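Local atomic coordinates of 4-oxalmesaconate hydratase (Pseudomonas putida, PDB entry 5CGZ), a protein that catalyses the zinc-dependent hydration of 4-carboxy-2-hydroxymuconate, the third step of the gallate degradation pathway, as part of a hexamer. Residues Arg97-Tyr102 against Glu140-Gly145. Residues are numbered along the deposited sequence; the frame is centred on the assembly and turned at random. Where two conformers were deposited one is given.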
loop_
_atom_site.group_PDB
_atom_site.type_symbol
_atom_site.label_atom_id
_atom_site.label_comp_id
_atom_site.label_asym_id
_atom_site.label_seq_id
_atom_site.Cartn_x
_atom_site.Cartn_y
_atom_site.Cartn_z
ATOM N N ARG A 97 32.535 8.741 4.833
ATOM C CA ARG A 97 33.105 9.171 3.552
ATOM C C ARG A 97 32.063 9.973 2.772
ATOM O O ARG A 97 32.331 11.063 2.271
ATOM C CB ARG A 97 33.564 7.967 2.707
ATOM C CG ARG A 97 35.016 7.496 2.912
ATOM C CD ARG A 97 35.775 7.353 1.564
ATOM N NE ARG A 97 35.683 6.021 0.963
ATOM C CZ ARG A 97 36.157 5.689 -0.243
ATOM N NH1 ARG A 97 36.017 4.447 -0.673
ATOM N NH2 ARG A 97 36.766 6.584 -1.023
ATOM N N LEU A 98 30.860 9.410 2.665
ATOM C CA LEU A 98 29.794 10.061 1.910
ATOM C C LEU A 98 29.288 11.321 2.622
ATOM O O LEU A 98 28.999 12.327 1.975
ATOM C CB LEU A 98 28.638 9.079 1.660
ATOM C CG LEU A 98 27.590 9.529 0.637
ATOM C CD1 LEU A 98 28.263 10.002 -0.660
ATOM C CD2 LEU A 98 26.610 8.388 0.339
ATOM N N ALA A 99 29.178 11.276 3.948
ATOM C CA ALA A 99 28.788 12.469 4.699
ATOM C C ALA A 99 29.777 13.609 4.462
ATOM O O ALA A 99 29.381 14.777 4.398
ATOM C CB ALA A 99 28.677 12.166 6.191
ATOM N N ASP A 100 31.059 13.274 4.331
ATOM C CA ASP A 100 32.070 14.293 4.044
ATOM C C ASP A 100 31.881 14.887 2.644
ATOM O O ASP A 100 32.108 16.078 2.441
ATOM C CB ASP A 100 33.481 13.714 4.190
ATOM C CG ASP A 100 33.817 13.338 5.636
ATOM O OD1 ASP A 100 33.126 13.813 6.570
ATOM O OD2 ASP A 100 34.779 12.568 5.835
ATOM N N VAL A 101 31.468 14.069 1.679
ATOM C CA VAL A 101 31.149 14.604 0.357
ATOM C C VAL A 101 30.019 15.624 0.477
ATOM O O VAL A 101 30.088 16.705 -0.111
ATOM C CB VAL A 101 30.766 13.493 -0.639
ATOM C CG1 VAL A 101 30.285 14.091 -1.965
ATOM C CG2 VAL A 101 31.965 12.568 -0.867
ATOM N N TYR A 102 28.985 15.285 1.250
ATOM C CA TYR A 102 27.872 16.206 1.486
ATOM C C TYR A 102 28.354 17.519 2.088
ATOM O O TYR A 102 27.945 18.599 1.657
ATOM C CB TYR A 102 26.833 15.590 2.427
ATOM C CG TYR A 102 25.720 14.787 1.772
ATOM C CD1 TYR A 102 24.548 15.406 1.341
ATOM C CD2 TYR A 102 25.815 13.401 1.640
ATOM C CE1 TYR A 102 23.505 14.667 0.765
ATOM C CE2 TYR A 102 24.775 12.649 1.069
ATOM C CZ TYR A 102 23.628 13.292 0.634
ATOM O OH TYR A 102 22.606 12.561 0.071
ATOM N N GLU A 140 24.927 18.653 14.044
ATOM C CA GLU A 140 25.905 19.609 14.544
ATOM C C GLU A 140 26.925 18.900 15.444
ATOM O O GLU A 140 27.975 19.450 15.763
ATOM C CB GLU A 140 25.195 20.762 15.270
ATOM C CG GLU A 140 24.481 21.693 14.279
ATOM C CD GLU A 140 23.716 22.838 14.928
ATOM O OE1 GLU A 140 22.581 23.122 14.477
ATOM O OE2 GLU A 140 24.246 23.465 15.872
ATOM N N GLY A 141 26.627 17.655 15.806
ATOM C CA GLY A 141 27.545 16.845 16.589
ATOM C C GLY A 141 28.472 16.003 15.726
ATOM O O GLY A 141 29.367 15.322 16.236
ATOM N N TYR A 142 28.255 16.025 14.416
ATOM C CA TYR A 142 29.178 15.348 13.509
ATOM C C TYR A 142 30.215 16.348 13.026
ATOM O O TYR A 142 29.864 17.321 12.351
ATOM C CB TYR A 142 28.453 14.726 12.310
ATOM C CG TYR A 142 29.413 14.116 11.318
ATOM C CD1 TYR A 142 30.138 12.969 11.644
ATOM C CD2 TYR A 142 29.618 14.694 10.068
ATOM C CE1 TYR A 142 31.044 12.412 10.748
ATOM C CE2 TYR A 142 30.515 14.138 9.155
ATOM C CZ TYR A 142 31.223 12.994 9.505
ATOM O OH TYR A 142 32.118 12.430 8.619
ATOM N N LYS A 143 31.484 16.095 13.366
ATOM C CA LYS A 143 32.580 17.026 13.092
ATOM C C LYS A 143 32.170 18.449 13.451
ATOM O O LYS A 143 32.047 19.308 12.576
ATOM C CB LYS A 143 33.024 16.942 11.627
ATOM C CG LYS A 143 33.589 15.566 11.260
ATOM C CD LYS A 143 34.323 15.548 9.922
ATOM C CE LYS A 143 34.915 14.155 9.664
ATOM N NZ LYS A 143 35.776 14.093 8.433
ATOM N N PRO A 144 31.952 18.691 14.752
ATOM C CA PRO A 144 31.446 19.965 15.274
ATOM C C PRO A 144 32.269 21.128 14.746
ATOM O O PRO A 144 33.482 20.992 14.604
ATOM C CB PRO A 144 31.611 19.818 16.787
ATOM C CG PRO A 144 31.694 18.348 17.034
ATOM C CD PRO A 144 32.368 17.775 15.828
ATOM N N GLY A 145 31.627 22.245 14.438
ATOM C CA GLY A 145 32.344 23.382 13.895
ATOM C C GLY A 145 32.267 23.482 12.385
ATOM O O GLY A 145 32.331 24.582 11.837
#
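Ala-99 and Asp-100, successive residues of helix 92-105, face Tyr-142 and Lys-143 of an irregular loop with their backbones well separated, the Ala-99 and Tyr-142 CA atoms lying 9.3 Å apart, so that side chains make the contact. Two neighbouring side chains converge here on one carboxylate. Tyr-142, its CG anti to the backbone N (chi1 176°), directs its ring at the helix, and its hydroxyl donates a hydrogen bond of 2.7 Å from OH to Asp-100 OD1, which sits at the ring's edge. The hydroxyl approaches from above the carboxylate plane, 37° out of it, and carboxylate and ring planes are 23° apart. Lys-143 runs alongside Tyr-142 with CG over the centre of its ring, then stays extended to bring NZ into a salt bridge with Asp-100. Its bonds are long and weak, 3.2 Å from NZ to Asp-100 OD2 and 3.3 Å to Asp-100 OD1, so OD1 takes the tyrosine hydroxyl as its main donor and the ammonium as a weak second. In the mixed sheet of this PIG-L/MshB-type Rossmann-like fold, helix 92-105 links parallel strands 76-80 and 110-112, while the loop follows helix 122-138 and leads to strand 154-157. With an alanine at Asp-100, the Tyr-142 hydroxyl would probably lose this acceptor and the Lys-143 ammonium its counter-charge on the helix. One residue earlier, Ala-99 CB meets Tyr-142 CE2 at 4.0 Å, an oblique apolar touch. The Tyr-142 ring also packs nearly parallel to Phe-96 and touches Ile-136 of helix 122-138, while Arg-42 of a second subunit packs against Tyr-142.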